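Local coordinates for probable TonB-dependent siderophore receptor PiuA (Acinetobacter baumannii, PDB 5FP1), which probably binds iron-chelating siderophores, perhaps including ferric enterobactin, at the outer membrane as the first step of their TonB-dependent uptake, at residues W441-E447 / A461-F467; T120-A124 / E519-F523; G78-R84 / W501-S505; S125-G131 / T490-P494; R544-T550 / N561-V567. All coordinates share one frame; numbering follows the deposited sequence.

Contact 1: W441-E447 / A461-F467; sequences WDKFEAE and AKNNSDF. With C8E ((hydroxyethyloxy)tri(ethyloxy)octane), chain E.
Residues Trp441-Glu447 and Ala461-Phe467 are facing parts of an antiparallel beta hairpin in the barrel wall, their directions 177° apart. The backbone satisfies itself in reciprocal pairs: Asp442 with Phe467, Phe444 with Ser465 and Ala446 with Asn463 each exchange two N-H···O bonds, while the other edge of 441-447 pairs with strand 405-428. On the face bearing Asp442, Phe444, Asn463, Ser465 and Phe467, the Ser465 hydroxyl donates to Asn463 OD1 (OG-OD1 2.6 Å), in the carbonyl plane and on a lone pair. That oxygen also lies in plane at the Phe444 ring edge, 3.9 Å from CD1, and Asn463 ND2 is satisfied by Gln513 O. Asp442 sends its carboxylate to Arg440 in a salt bridge; its CB sits over one face of the Phe467 ring, 3.8 Å from the centroid. The first torsion of Phe467 (chi1 45°), with CG between backbone N and carbonyl carbon, brings the ring alongside Asp442 CB. On the other face, Glu447 OE2 and Lys462 NZ stay 4.4 Å apart, beyond a salt bridge. Near the bound detergent, Trp441 NE1 donates to the anti lone pair of Asp466 OD2 at 3.1 Å, and detergent C11 lies 3.1 Å from that same OD2.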
# COMPACT_ATOMS: atom_id res chain seq x y z
N TRP A 441 10.04 -5.99 21.64
CA TRP A 441 10.42 -7.38 21.52
C TRP A 441 9.27 -8.15 20.88
O TRP A 441 8.12 -8.06 21.34
CB TRP A 441 10.70 -7.98 22.91
CG TRP A 441 10.90 -9.47 22.86
CD1 TRP A 441 12.05 -10.14 22.51
CD2 TRP A 441 9.90 -10.49 23.11
NE1 TRP A 441 11.83 -11.50 22.55
CE2 TRP A 441 10.53 -11.74 22.91
CE3 TRP A 441 8.54 -10.46 23.47
CZ2 TRP A 441 9.85 -12.95 23.08
CZ3 TRP A 441 7.87 -11.65 23.63
CH2 TRP A 441 8.52 -12.89 23.44
N ASP A 442 9.58 -8.87 19.81
CA ASP A 442 8.60 -9.65 19.06
C ASP A 442 8.96 -11.13 19.09
O ASP A 442 10.13 -11.49 18.95
CB ASP A 442 8.52 -9.21 17.59
CG ASP A 442 7.72 -7.96 17.40
OD1 ASP A 442 6.49 -8.06 17.31
OD2 ASP A 442 8.30 -6.85 17.36
N LYS A 443 7.94 -11.96 19.26
CA LYS A 443 8.07 -13.37 18.96
C LYS A 443 7.16 -13.70 17.79
O LYS A 443 6.00 -13.26 17.76
CB LYS A 443 7.66 -14.20 20.19
CG LYS A 443 7.65 -15.70 19.93
CD LYS A 443 7.32 -16.45 21.21
CE LYS A 443 7.32 -17.96 20.97
NZ LYS A 443 6.72 -18.67 22.12
N PHE A 444 7.69 -14.44 16.83
CA PHE A 444 7.00 -14.68 15.57
C PHE A 444 7.10 -16.17 15.27
O PHE A 444 8.18 -16.78 15.34
CB PHE A 444 7.66 -13.84 14.46
CG PHE A 444 7.15 -14.10 13.06
CD1 PHE A 444 7.74 -15.05 12.26
CD2 PHE A 444 6.11 -13.35 12.54
CE1 PHE A 444 7.29 -15.29 10.96
CE2 PHE A 444 5.65 -13.57 11.24
CZ PHE A 444 6.24 -14.55 10.46
N GLU A 445 5.98 -16.76 14.91
CA GLU A 445 5.99 -18.11 14.38
C GLU A 445 5.13 -18.23 13.12
O GLU A 445 3.97 -17.80 13.10
CB GLU A 445 5.49 -19.10 15.43
CG GLU A 445 5.42 -20.51 14.87
CD GLU A 445 4.83 -21.50 15.86
OE1 GLU A 445 5.47 -21.81 16.88
OE2 GLU A 445 3.72 -21.96 15.60
N ALA A 446 5.71 -18.80 12.07
CA ALA A 446 4.97 -19.05 10.83
C ALA A 446 5.07 -20.52 10.51
O ALA A 446 6.16 -21.09 10.50
CB ALA A 446 5.51 -18.21 9.69
N GLU A 447 3.92 -21.14 10.28
CA GLU A 447 3.89 -22.54 9.90
C GLU A 447 3.03 -22.74 8.68
O GLU A 447 1.89 -22.29 8.64
CB GLU A 447 3.30 -23.37 11.05
CG GLU A 447 3.22 -24.85 10.74
CD GLU A 447 2.87 -25.68 11.98
OE1 GLU A 447 1.83 -25.43 12.58
OE2 GLU A 447 3.67 -26.54 12.35
N ALA A 461 6.62 -26.48 6.69
CA ALA A 461 7.71 -25.55 6.96
C ALA A 461 7.34 -24.71 8.15
O ALA A 461 6.19 -24.24 8.28
CB ALA A 461 7.98 -24.67 5.74
N LYS A 462 8.29 -24.48 9.05
CA LYS A 462 7.99 -23.66 10.21
C LYS A 462 9.17 -22.76 10.56
O LYS A 462 10.32 -23.20 10.60
CB LYS A 462 7.64 -24.54 11.42
CG LYS A 462 7.30 -23.74 12.65
CD LYS A 462 6.50 -24.54 13.66
CE LYS A 462 7.36 -25.58 14.34
NZ LYS A 462 6.64 -26.12 15.54
N ASN A 463 8.90 -21.50 10.82
CA ASN A 463 9.92 -20.58 11.32
C ASN A 463 9.51 -20.09 12.68
O ASN A 463 8.34 -19.76 12.91
CB ASN A 463 10.04 -19.39 10.39
CG ASN A 463 11.07 -18.38 10.86
OD1 ASN A 463 10.74 -17.42 11.55
ND2 ASN A 463 12.33 -18.65 10.57
N ASN A 464 10.46 -20.04 13.58
CA ASN A 464 10.31 -19.36 14.85
C ASN A 464 11.43 -18.34 14.93
O ASN A 464 12.60 -18.69 14.75
CB ASN A 464 10.45 -20.33 16.03
CG ASN A 464 9.23 -21.22 16.18
OD1 ASN A 464 8.23 -20.84 16.79
ND2 ASN A 464 9.29 -22.37 15.57
N SER A 465 11.07 -17.08 15.15
CA SER A 465 12.04 -15.99 15.22
C SER A 465 11.63 -15.15 16.42
O SER A 465 10.45 -15.02 16.74
CB SER A 465 11.97 -15.11 13.96
OG SER A 465 12.38 -15.83 12.80
N ASP A 466 12.60 -14.61 17.13
CA ASP A 466 12.27 -13.59 18.07
C ASP A 466 13.34 -12.51 17.99
O ASP A 466 14.51 -12.80 17.72
CB ASP A 466 12.05 -14.15 19.46
CG ASP A 466 13.29 -14.38 20.17
OD1 ASP A 466 13.99 -15.33 19.78
OD2 ASP A 466 13.57 -13.60 21.11
N PHE A 467 12.94 -11.27 18.13
CA PHE A 467 13.88 -10.20 17.77
C PHE A 467 13.53 -8.94 18.52
O PHE A 467 12.38 -8.73 18.93
CB PHE A 467 13.88 -9.96 16.24
CG PHE A 467 12.50 -9.90 15.62
CD1 PHE A 467 11.89 -11.04 15.12
CD2 PHE A 467 11.84 -8.69 15.49
CE1 PHE A 467 10.64 -10.97 14.52
CE2 PHE A 467 10.59 -8.62 14.91
CZ PHE A 467 9.98 -9.76 14.43
C1 C8E E . 10.25 -3.95 25.90
C2 C8E E . 11.07 -5.13 25.43
C3 C8E E . 12.27 -5.33 26.33
C4 C8E E . 13.48 -5.90 25.59
C5 C8E E . 13.61 -7.41 25.79
C6 C8E E . 15.06 -7.87 25.73
C7 C8E E . 15.15 -9.40 25.79
C8 C8E E . 16.13 -9.97 24.77
O9 C8E E . 15.48 -10.95 23.96
C10 C8E E . 16.38 -11.66 23.10
C11 C8E E . 15.89 -11.60 21.66
O12 C8E E . 16.88 -12.03 20.71
C13 C8E E . 18.18 -11.46 20.91
C14 C8E E . 18.12 -9.93 20.97
O15 C8E E . 19.37 -9.39 21.41
C16 C8E E . 19.44 -9.22 22.82
C17 C8E E . 19.61 -7.75 23.15
O18 C8E E . 19.14 -7.49 24.47
C19 C8E E . 18.62 -6.18 24.59
C20 C8E E . 18.22 -5.90 26.03
O21 C8E E . 17.38 -4.74 26.06

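Contact 2: T120-A124 / E519-F523; sequences TKGSA and EAQTF
Ser123 and Thr522 meet hydroxyl to hydroxyl where the loop after plug strand 114-121 touches the inner side of barrel strand 518-531. Polar contacts dominate. Ser123 OG and Thr522 OG1 are hydrogen-bonded at 2.8 Å, and the Ser123 backbone N lies 2.9 Å from the same OG1. Both hydroxyls have a further partner: Ser123 OG bonds to Val133 O of the plug, and Thr522 OG1 to the Thr545 hydroxyl on the next barrel strand. Each oxygen stands opposite its own carbonyl carbon and beside its own backbone N (chi1 -58° in Ser123, -65° in Thr522), which points each hydroxyl at the other segment.

Van der Waals contact is slight. Ser123 CB lies 3.3 Å from Thr522 OG1, Ser123 OG reaches within 3.3 Å of Gln521 C, and the methyl of Ala520 stays 4.4 Å from Ser123 OG. Gly122, at a positive phi of 106°, brings its CA to 3.7 Å from Thr522 OG1.

With small hydroxyls in a buried place and little apolar overlap, plug and wall are joined here by a continuous chain of hydrogen bonds, Val133 O to Ser123 to Thr522 to Thr545.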
# COMPACT_ATOMS: atom_id res chain seq x y z
N THR A 120 4.50 6.28 7.06
CA THR A 120 5.73 6.36 7.80
C THR A 120 6.82 6.01 6.83
O THR A 120 6.75 4.98 6.14
CB THR A 120 5.73 5.40 9.00
OG1 THR A 120 4.72 5.82 9.92
CG2 THR A 120 7.07 5.41 9.70
N LYS A 121 7.84 6.85 6.75
CA LYS A 121 8.97 6.57 5.88
C LYS A 121 10.22 6.36 6.73
O LYS A 121 10.52 7.17 7.62
CB LYS A 121 9.16 7.71 4.86
CG LYS A 121 7.96 7.95 3.96
CD LYS A 121 8.24 9.07 2.96
CE LYS A 121 7.04 9.98 2.75
NZ LYS A 121 7.38 11.22 1.97
N GLY A 122 10.92 5.27 6.46
CA GLY A 122 12.00 4.82 7.32
C GLY A 122 11.65 3.59 8.15
O GLY A 122 10.48 3.34 8.47
N SER A 123 12.67 2.85 8.52
CA SER A 123 12.55 1.64 9.31
C SER A 123 11.75 1.87 10.56
O SER A 123 11.97 2.84 11.29
CB SER A 123 13.95 1.12 9.66
OG SER A 123 14.68 0.89 8.46
N ALA A 124 10.77 1.00 10.81
CA ALA A 124 9.85 1.27 11.91
C ALA A 124 9.35 0.09 12.71
O ALA A 124 8.21 0.11 13.19
CB ALA A 124 8.68 2.08 11.36
N GLU A 519 17.55 -7.99 8.41
CA GLU A 519 17.80 -6.88 9.31
C GLU A 519 18.01 -5.63 8.50
O GLU A 519 18.73 -5.64 7.48
CB GLU A 519 19.04 -7.15 10.17
CG GLU A 519 18.90 -8.32 11.12
CD GLU A 519 20.21 -8.59 11.86
OE1 GLU A 519 20.47 -7.92 12.85
OE2 GLU A 519 20.99 -9.43 11.41
N ALA A 520 17.36 -4.56 8.92
CA ALA A 520 17.42 -3.29 8.22
C ALA A 520 17.55 -2.17 9.23
O ALA A 520 17.27 -2.35 10.43
CB ALA A 520 16.18 -3.09 7.35
N GLN A 521 17.91 -1.01 8.73
CA GLN A 521 18.06 0.15 9.58
C GLN A 521 17.94 1.44 8.80
O GLN A 521 18.18 1.49 7.58
CB GLN A 521 19.39 0.07 10.35
CG GLN A 521 20.58 0.14 9.40
CD GLN A 521 21.93 -0.14 10.05
OE1 GLN A 521 22.04 -0.45 11.24
NE2 GLN A 521 22.97 -0.04 9.26
N THR A 522 17.57 2.51 9.51
CA THR A 522 17.52 3.84 8.95
C THR A 522 18.27 4.82 9.85
O THR A 522 18.02 4.87 11.07
CB THR A 522 16.06 4.31 8.78
OG1 THR A 522 15.41 3.49 7.81
CG2 THR A 522 15.99 5.78 8.34
N PHE A 523 19.21 5.53 9.25
CA PHE A 523 19.85 6.70 9.88
C PHE A 523 19.34 7.95 9.18
O PHE A 523 19.40 8.06 7.95
CB PHE A 523 21.39 6.64 9.78
CG PHE A 523 22.05 7.91 10.32
CD1 PHE A 523 22.15 8.11 11.69
CD2 PHE A 523 22.47 8.92 9.47
CE1 PHE A 523 22.73 9.27 12.21
CE2 PHE A 523 23.03 10.09 9.97
CZ PHE A 523 23.16 10.26 11.35

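Contact 3: G78-R84 / W501-S505; sequences GNPNGDR and WGDNS
Trp501 lays one face of its indole against the plug loop at Gly78-Pro80. With CG anti to the backbone N (chi1 -158°), CB leads the ring alongside Gly78-Pro80. CG comes within 4.1 Å of Pro80 CD; CD1 and NE1 are closer, and the same CD sits over the five-membered ring, 3.8 Å from its centroid and 21° off the normal, a CH-pi contact. NE1 also touches Pro80 CB and is hydrogen-bonded outside the pair to Tyr299 OH. CZ2 passes near Asn79 N, and at the far end CH2 packs on Gly78 C at 3.6 Å. Lys362 adds a cation-pi contact to the ring.

Beyond the indole, water 1 links the backbones, donating to Gly78 O (2.9 Å) and accepting from Gly502 N (3.0 Å). Arg84 NH2 and Asp503 OD2 form a salt bridge at 3.2 Å with a weak hydrogen bond, the carboxylate oxygen at the guanidinium edge and the two planes 77° apart; Arg84 NE forms a second salt bridge, with Glu93 OE1. Asp503 OD1 accepts from Ser505 N, an Asx turn, and also from Ser505 OG. This is part of the plug-barrel interface of a TonB-dependent receptor, where a plug loop meets the loop between barrel strands 482-493 and 518-531.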
# COMPACT_ATOMS: atom_id res chain seq x y z
N GLY A 78 3.41 -16.27 -8.49
CA GLY A 78 3.64 -16.59 -7.09
C GLY A 78 3.39 -15.47 -6.11
O GLY A 78 3.78 -15.57 -4.95
N ASN A 79 2.76 -14.38 -6.55
CA ASN A 79 2.37 -13.34 -5.62
C ASN A 79 1.16 -12.57 -6.10
O ASN A 79 1.04 -12.31 -7.29
CB ASN A 79 3.53 -12.40 -5.36
CG ASN A 79 3.87 -11.54 -6.55
OD1 ASN A 79 4.35 -12.03 -7.57
ND2 ASN A 79 3.69 -10.23 -6.39
N PRO A 80 0.26 -12.20 -5.17
CA PRO A 80 -1.02 -11.62 -5.57
C PRO A 80 -0.90 -10.23 -6.15
O PRO A 80 0.13 -9.55 -5.97
CB PRO A 80 -1.84 -11.62 -4.28
CG PRO A 80 -0.80 -11.55 -3.19
CD PRO A 80 0.35 -12.36 -3.71
N ASN A 81 -1.94 -9.83 -6.87
CA ASN A 81 -1.93 -8.61 -7.67
C ASN A 81 -2.65 -7.46 -6.98
O ASN A 81 -3.31 -6.66 -7.64
CB ASN A 81 -2.61 -8.88 -9.01
CG ASN A 81 -4.10 -9.22 -8.85
OD1 ASN A 81 -4.58 -9.47 -7.73
ND2 ASN A 81 -4.84 -9.20 -9.96
N GLY A 82 -2.56 -7.37 -5.64
CA GLY A 82 -3.26 -6.31 -4.90
C GLY A 82 -2.37 -5.09 -4.65
O GLY A 82 -1.42 -4.85 -5.40
N ASP A 83 -2.68 -4.31 -3.62
CA ASP A 83 -1.82 -3.19 -3.27
C ASP A 83 -0.42 -3.73 -2.90
O ASP A 83 -0.31 -4.61 -2.03
CB ASP A 83 -2.35 -2.41 -2.08
CG ASP A 83 -3.73 -1.82 -2.31
OD1 ASP A 83 -4.10 -1.47 -3.46
OD2 ASP A 83 -4.47 -1.72 -1.31
N ARG A 84 0.62 -3.20 -3.54
CA ARG A 84 2.02 -3.57 -3.22
C ARG A 84 2.92 -2.34 -3.16
O ARG A 84 3.72 -2.10 -4.06
CB ARG A 84 2.59 -4.54 -4.27
CG ARG A 84 1.83 -5.83 -4.50
CD ARG A 84 2.63 -6.80 -5.39
NE ARG A 84 3.83 -7.21 -4.65
CZ ARG A 84 5.08 -7.16 -5.09
NH1 ARG A 84 5.36 -6.86 -6.35
NH2 ARG A 84 6.07 -7.47 -4.28
N TRP A 501 0.35 -15.78 1.43
CA TRP A 501 0.20 -15.31 0.04
C TRP A 501 0.38 -13.80 0.03
O TRP A 501 -0.38 -13.05 0.65
CB TRP A 501 -1.16 -15.74 -0.50
CG TRP A 501 -1.21 -15.77 -2.02
CD1 TRP A 501 -2.00 -15.01 -2.83
CD2 TRP A 501 -0.39 -16.56 -2.87
NE1 TRP A 501 -1.71 -15.28 -4.16
CE2 TRP A 501 -0.73 -16.23 -4.21
CE3 TRP A 501 0.61 -17.52 -2.64
CZ2 TRP A 501 -0.14 -16.85 -5.29
CZ3 TRP A 501 1.19 -18.15 -3.73
CH2 TRP A 501 0.82 -17.81 -5.03
N GLY A 502 1.42 -13.35 -0.63
CA GLY A 502 1.81 -11.96 -0.63
C GLY A 502 3.16 -11.86 -1.30
O GLY A 502 3.47 -12.62 -2.23
N ASP A 503 3.97 -10.94 -0.81
CA ASP A 503 5.25 -10.63 -1.43
C ASP A 503 6.06 -11.93 -1.53
O ASP A 503 6.33 -12.56 -0.51
CB ASP A 503 5.97 -9.57 -0.59
CG ASP A 503 7.26 -9.04 -1.29
OD1 ASP A 503 8.00 -9.87 -1.81
OD2 ASP A 503 7.45 -7.81 -1.38
N ASN A 504 6.42 -12.35 -2.75
CA ASN A 504 7.08 -13.63 -2.93
C ASN A 504 8.49 -13.68 -2.34
O ASN A 504 9.01 -14.77 -2.10
CB ASN A 504 7.11 -14.03 -4.42
CG ASN A 504 7.60 -12.92 -5.32
OD1 ASN A 504 6.95 -11.87 -5.46
ND2 ASN A 504 8.75 -13.13 -5.93
N SER A 505 9.09 -12.52 -2.03
CA SER A 505 10.40 -12.53 -1.39
C SER A 505 10.28 -13.07 0.04
O SER A 505 11.28 -13.48 0.62
CB SER A 505 11.05 -11.15 -1.42
OG SER A 505 10.33 -10.23 -0.62
O HOH W 1 3.03 -15.37 -2.15

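Contact 4: S125-G131 / T490-P494; sequences SAMGGAG and TSASP
Ser125 begins the short plug helix 125-128 and meets barrel strand 482-493 through both its backbone and its side chain. Its N-H makes a weak bond to Thr490 O (3.3 Å). Its OG, set anti to its own carbonyl carbon (chi1 -67°), turns to the strand and accepts from Ala492 N at 3.2 Å; it is also hydrogen-bonded to Gly129 O, 2.8 Å away, so the hydroxyl ties the start of the helix to the chain leaving it. Ala126 reaches the strand through water 2, which accepts from Ala126 N and donates to the same Thr490 O (2.7 Å). The helix closes at Gly129, whose N-H bonds to Ser125 O and whose phi turns positive. Ala130 then packs its methyl on the Pro494 ring, CB to CD 3.6 Å.

Gly131 is held at both ends of its backbone: its N donates to Ala492 O at 2.9 Å, and its O accepts from Ser491 OG at 2.8 Å. The serine donor stands 46° out of the Gly131 carbonyl plane, not on a lone pair. Such bonds, shared between main-chain atoms and serine hydroxyls and spanning from plug to inner wall, belong to the buried plug-barrel interface of the TonB-dependent receptor fold.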
# COMPACT_ATOMS: atom_id res chain seq x y z
N SER A 125 10.16 -0.94 12.89
CA SER A 125 9.70 -2.10 13.63
C SER A 125 9.37 -1.80 15.08
O SER A 125 8.53 -2.48 15.65
CB SER A 125 10.68 -3.29 13.55
OG SER A 125 10.75 -3.81 12.24
N ALA A 126 9.99 -0.79 15.71
CA ALA A 126 9.66 -0.52 17.11
C ALA A 126 8.20 -0.09 17.25
O ALA A 126 7.57 -0.26 18.31
CB ALA A 126 10.60 0.52 17.70
N MET A 127 7.65 0.49 16.17
CA MET A 127 6.27 0.93 16.16
C MET A 127 5.32 -0.17 15.66
O MET A 127 4.16 -0.21 16.05
CB MET A 127 6.11 2.17 15.28
CG MET A 127 6.91 3.34 15.81
SD MET A 127 6.51 4.86 14.94
CE MET A 127 4.91 5.21 15.64
N GLY A 128 5.81 -1.05 14.80
CA GLY A 128 4.92 -1.99 14.11
C GLY A 128 5.26 -3.47 14.17
O GLY A 128 4.46 -4.30 13.73
N GLY A 129 6.41 -3.82 14.75
CA GLY A 129 6.86 -5.19 14.76
C GLY A 129 7.49 -5.65 13.44
O GLY A 129 8.17 -4.88 12.76
N ALA A 130 7.27 -6.91 13.10
CA ALA A 130 7.88 -7.48 11.91
C ALA A 130 7.58 -6.62 10.69
O ALA A 130 6.47 -6.13 10.53
CB ALA A 130 7.39 -8.89 11.69
N GLY A 131 8.59 -6.45 9.84
CA GLY A 131 8.44 -5.70 8.63
C GLY A 131 8.77 -4.23 8.84
O GLY A 131 9.66 -3.89 9.62
N THR A 490 15.61 0.58 13.75
CA THR A 490 15.87 -0.70 13.14
C THR A 490 14.59 -1.39 12.68
O THR A 490 13.46 -1.01 13.06
CB THR A 490 16.63 -1.66 14.10
OG1 THR A 490 15.83 -1.98 15.25
CG2 THR A 490 17.97 -1.04 14.54
N SER A 491 14.79 -2.43 11.89
CA SER A 491 13.71 -3.29 11.44
C SER A 491 14.22 -4.72 11.32
O SER A 491 15.38 -4.95 11.05
CB SER A 491 13.19 -2.79 10.10
OG SER A 491 12.44 -3.79 9.42
N ALA A 492 13.31 -5.67 11.51
CA ALA A 492 13.56 -7.09 11.29
C ALA A 492 12.36 -7.67 10.51
O ALA A 492 11.21 -7.26 10.73
CB ALA A 492 13.74 -7.81 12.62
N SER A 493 12.65 -8.57 9.58
CA SER A 493 11.63 -9.14 8.68
C SER A 493 11.85 -10.65 8.58
O SER A 493 12.80 -11.11 7.94
CB SER A 493 11.68 -8.49 7.28
OG SER A 493 10.56 -8.90 6.46
N PRO A 494 11.03 -11.42 9.29
CA PRO A 494 11.22 -12.86 9.35
C PRO A 494 10.72 -13.55 8.09
O PRO A 494 9.86 -13.02 7.38
CB PRO A 494 10.35 -13.27 10.55
CG PRO A 494 9.24 -12.27 10.56
CD PRO A 494 9.87 -10.98 10.10
O HOH W 2 12.35 0.74 14.81

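Contact 5: R544-T550 / N561-V567; sequences RTEKQNT and NVGESKV
Thr545 pairs with Val567 and Lys547 with Ser565 through reciprocal backbone bonds, Val567 N to Thr545 O being 2.8 Å. Between these pairs, Glu546 CB lies 3.6 Å from Lys566 CB. Further along, Thr550 and Gly563 exchange two more bonds, and Thr550 CB packs on Gly563 C at 3.5 Å. The donor Thr550 N stands 53° out of the carbonyl plane of Gly563.

This is an antiparallel hairpin of the barrel wall, interrupted by beta bulges: the register slips by one between Lys547 and Thr550, Gln548 and Asn549 both face Glu519 on the neighbouring strand, and Val562 and Gly563 both face Thr550.

Waters bridge the side chains to the opposite strand. Water 3 donates to Glu546 OE1 (2.7 Å) and Ser565 O; the other carboxylate oxygen of Glu546 is held by Gln521. Water 4 joins Thr550 OG1 to Ser565 OG (2.6 Å from the latter), a hydroxyl also bonded to Tyr90 OH of the plug. Thr550 OG1 has Lys547 O at 3.0 Å as a further hydrogen-bond partner.

At the other end, Arg544 bends at its third torsion (chi3 -65°) and lays one guanidinium face over Lys566 CD, 3.8 Å from NE. Asp568 forms salt bridges with both, OD1 to Arg544 NE and OD2 to Lys566 NZ, which probably offsets the nearness of the two positive charges.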
# COMPACT_ATOMS: atom_id res chain seq x y z
N ARG A 544 19.95 7.32 5.18
CA ARG A 544 20.27 6.03 4.61
C ARG A 544 19.33 4.99 5.23
O ARG A 544 19.32 4.79 6.46
CB ARG A 544 21.71 5.62 4.82
CG ARG A 544 21.99 4.20 4.30
CD ARG A 544 23.47 3.86 4.37
NE ARG A 544 24.20 4.74 3.47
CZ ARG A 544 25.51 4.96 3.50
NH1 ARG A 544 26.27 4.34 4.38
NH2 ARG A 544 26.05 5.80 2.66
N THR A 545 18.50 4.42 4.37
CA THR A 545 17.56 3.33 4.73
C THR A 545 18.06 2.13 3.97
O THR A 545 18.21 2.18 2.74
CB THR A 545 16.12 3.70 4.36
OG1 THR A 545 15.63 4.71 5.27
CG2 THR A 545 15.17 2.46 4.40
N GLU A 546 18.39 1.06 4.69
CA GLU A 546 19.08 -0.05 4.11
C GLU A 546 18.71 -1.36 4.72
O GLU A 546 18.32 -1.43 5.89
CB GLU A 546 20.61 0.13 4.24
CG GLU A 546 21.10 0.14 5.66
CD GLU A 546 22.60 0.43 5.76
OE1 GLU A 546 23.38 -0.10 4.94
OE2 GLU A 546 22.98 1.19 6.68
N LYS A 547 18.89 -2.40 3.93
CA LYS A 547 18.73 -3.76 4.43
C LYS A 547 20.09 -4.44 4.36
O LYS A 547 20.46 -5.03 3.34
CB LYS A 547 17.67 -4.53 3.63
CG LYS A 547 17.33 -5.85 4.26
CD LYS A 547 16.43 -6.69 3.38
CE LYS A 547 15.02 -6.19 3.32
NZ LYS A 547 14.21 -7.05 2.38
N GLN A 548 20.84 -4.31 5.45
CA GLN A 548 22.24 -4.72 5.46
C GLN A 548 22.36 -6.23 5.62
O GLN A 548 23.42 -6.79 5.41
CB GLN A 548 23.01 -3.97 6.56
CG GLN A 548 22.70 -4.39 7.98
CD GLN A 548 21.44 -3.77 8.55
OE1 GLN A 548 20.74 -3.04 7.88
NE2 GLN A 548 21.16 -4.08 9.80
N ASN A 549 21.28 -6.90 5.98
CA ASN A 549 21.24 -8.35 5.93
C ASN A 549 20.00 -8.79 5.19
O ASN A 549 18.89 -8.84 5.77
CB ASN A 549 21.24 -8.95 7.35
CG ASN A 549 22.61 -8.98 7.95
OD1 ASN A 549 23.43 -9.82 7.59
ND2 ASN A 549 22.88 -8.05 8.84
N THR A 550 20.19 -9.08 3.91
CA THR A 550 19.12 -9.48 3.01
C THR A 550 19.24 -10.96 2.75
O THR A 550 20.35 -11.49 2.56
CB THR A 550 19.27 -8.74 1.67
OG1 THR A 550 19.16 -7.33 1.88
CG2 THR A 550 18.20 -9.18 0.66
N ASN A 561 21.67 -15.21 4.63
CA ASN A 561 21.38 -13.80 4.90
C ASN A 561 22.54 -12.85 4.59
O ASN A 561 22.82 -11.94 5.37
CB ASN A 561 21.08 -13.63 6.36
CG ASN A 561 19.61 -13.57 6.67
OD1 ASN A 561 18.76 -13.50 5.78
ND2 ASN A 561 19.30 -13.58 7.95
N VAL A 562 23.16 -13.01 3.42
CA VAL A 562 24.41 -12.32 3.11
C VAL A 562 24.24 -11.20 2.09
O VAL A 562 25.21 -10.55 1.72
CB VAL A 562 25.45 -13.33 2.56
CG1 VAL A 562 25.86 -14.31 3.64
CG2 VAL A 562 24.91 -14.08 1.37
N GLY A 563 23.01 -10.95 1.63
CA GLY A 563 22.79 -9.89 0.67
C GLY A 563 22.77 -8.52 1.34
O GLY A 563 22.66 -8.41 2.57
N GLU A 564 22.89 -7.47 0.54
CA GLU A 564 22.87 -6.11 1.04
C GLU A 564 22.34 -5.18 0.01
O GLU A 564 22.65 -5.31 -1.18
CB GLU A 564 24.30 -5.61 1.40
CG GLU A 564 25.08 -6.52 2.32
CD GLU A 564 26.55 -6.11 2.45
OE1 GLU A 564 26.95 -5.08 1.93
OE2 GLU A 564 27.30 -6.85 3.09
N SER A 565 21.60 -4.18 0.46
CA SER A 565 21.16 -3.11 -0.39
C SER A 565 20.99 -1.87 0.46
O SER A 565 20.89 -1.96 1.70
CB SER A 565 19.84 -3.45 -1.12
OG SER A 565 18.75 -3.38 -0.20
N LYS A 566 20.99 -0.71 -0.19
CA LYS A 566 20.83 0.55 0.51
C LYS A 566 20.25 1.62 -0.36
O LYS A 566 20.39 1.60 -1.59
CB LYS A 566 22.15 1.06 1.09
CG LYS A 566 23.16 1.47 0.05
CD LYS A 566 24.34 2.14 0.77
CE LYS A 566 25.53 2.32 -0.16
NZ LYS A 566 25.43 3.66 -0.77
N VAL A 567 19.58 2.57 0.30
CA VAL A 567 19.02 3.71 -0.36
C VAL A 567 19.48 4.96 0.39
O VAL A 567 19.14 5.15 1.57
CB VAL A 567 17.46 3.67 -0.38
CG1 VAL A 567 16.89 4.90 -1.06
CG2 VAL A 567 16.94 2.42 -1.07
O HOH W 3 23.28 -2.20 3.29
O HOH W 4 18.03 -5.90 -0.06

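Overall arrangement
Contacts 1 and 5 are partly buried hairpins of the barrel wall, built on reciprocal backbone bonds with charged side chains on both faces; only contact 5 is bulged. Contacts 2, 3 and 4 are buried and join plug to barrel. Contacts 2 and 4 use adjoining plug segments (120-124, 125-131) and neighbouring barrel strands, their centres about 9 Å apart, and rely on small hydroxyls and main-chain atoms, whereas contact 3 joins two loops through an indole face, a bridging water and a salt bridge. Contact 4 touches contact 1, Phe444 and Phe467 packing on Pro494, Ala492 and Ala130. Contact 2 touches contact 5 through neighbouring strands 518-531 and 536-555. Contact 3 touches none of the others.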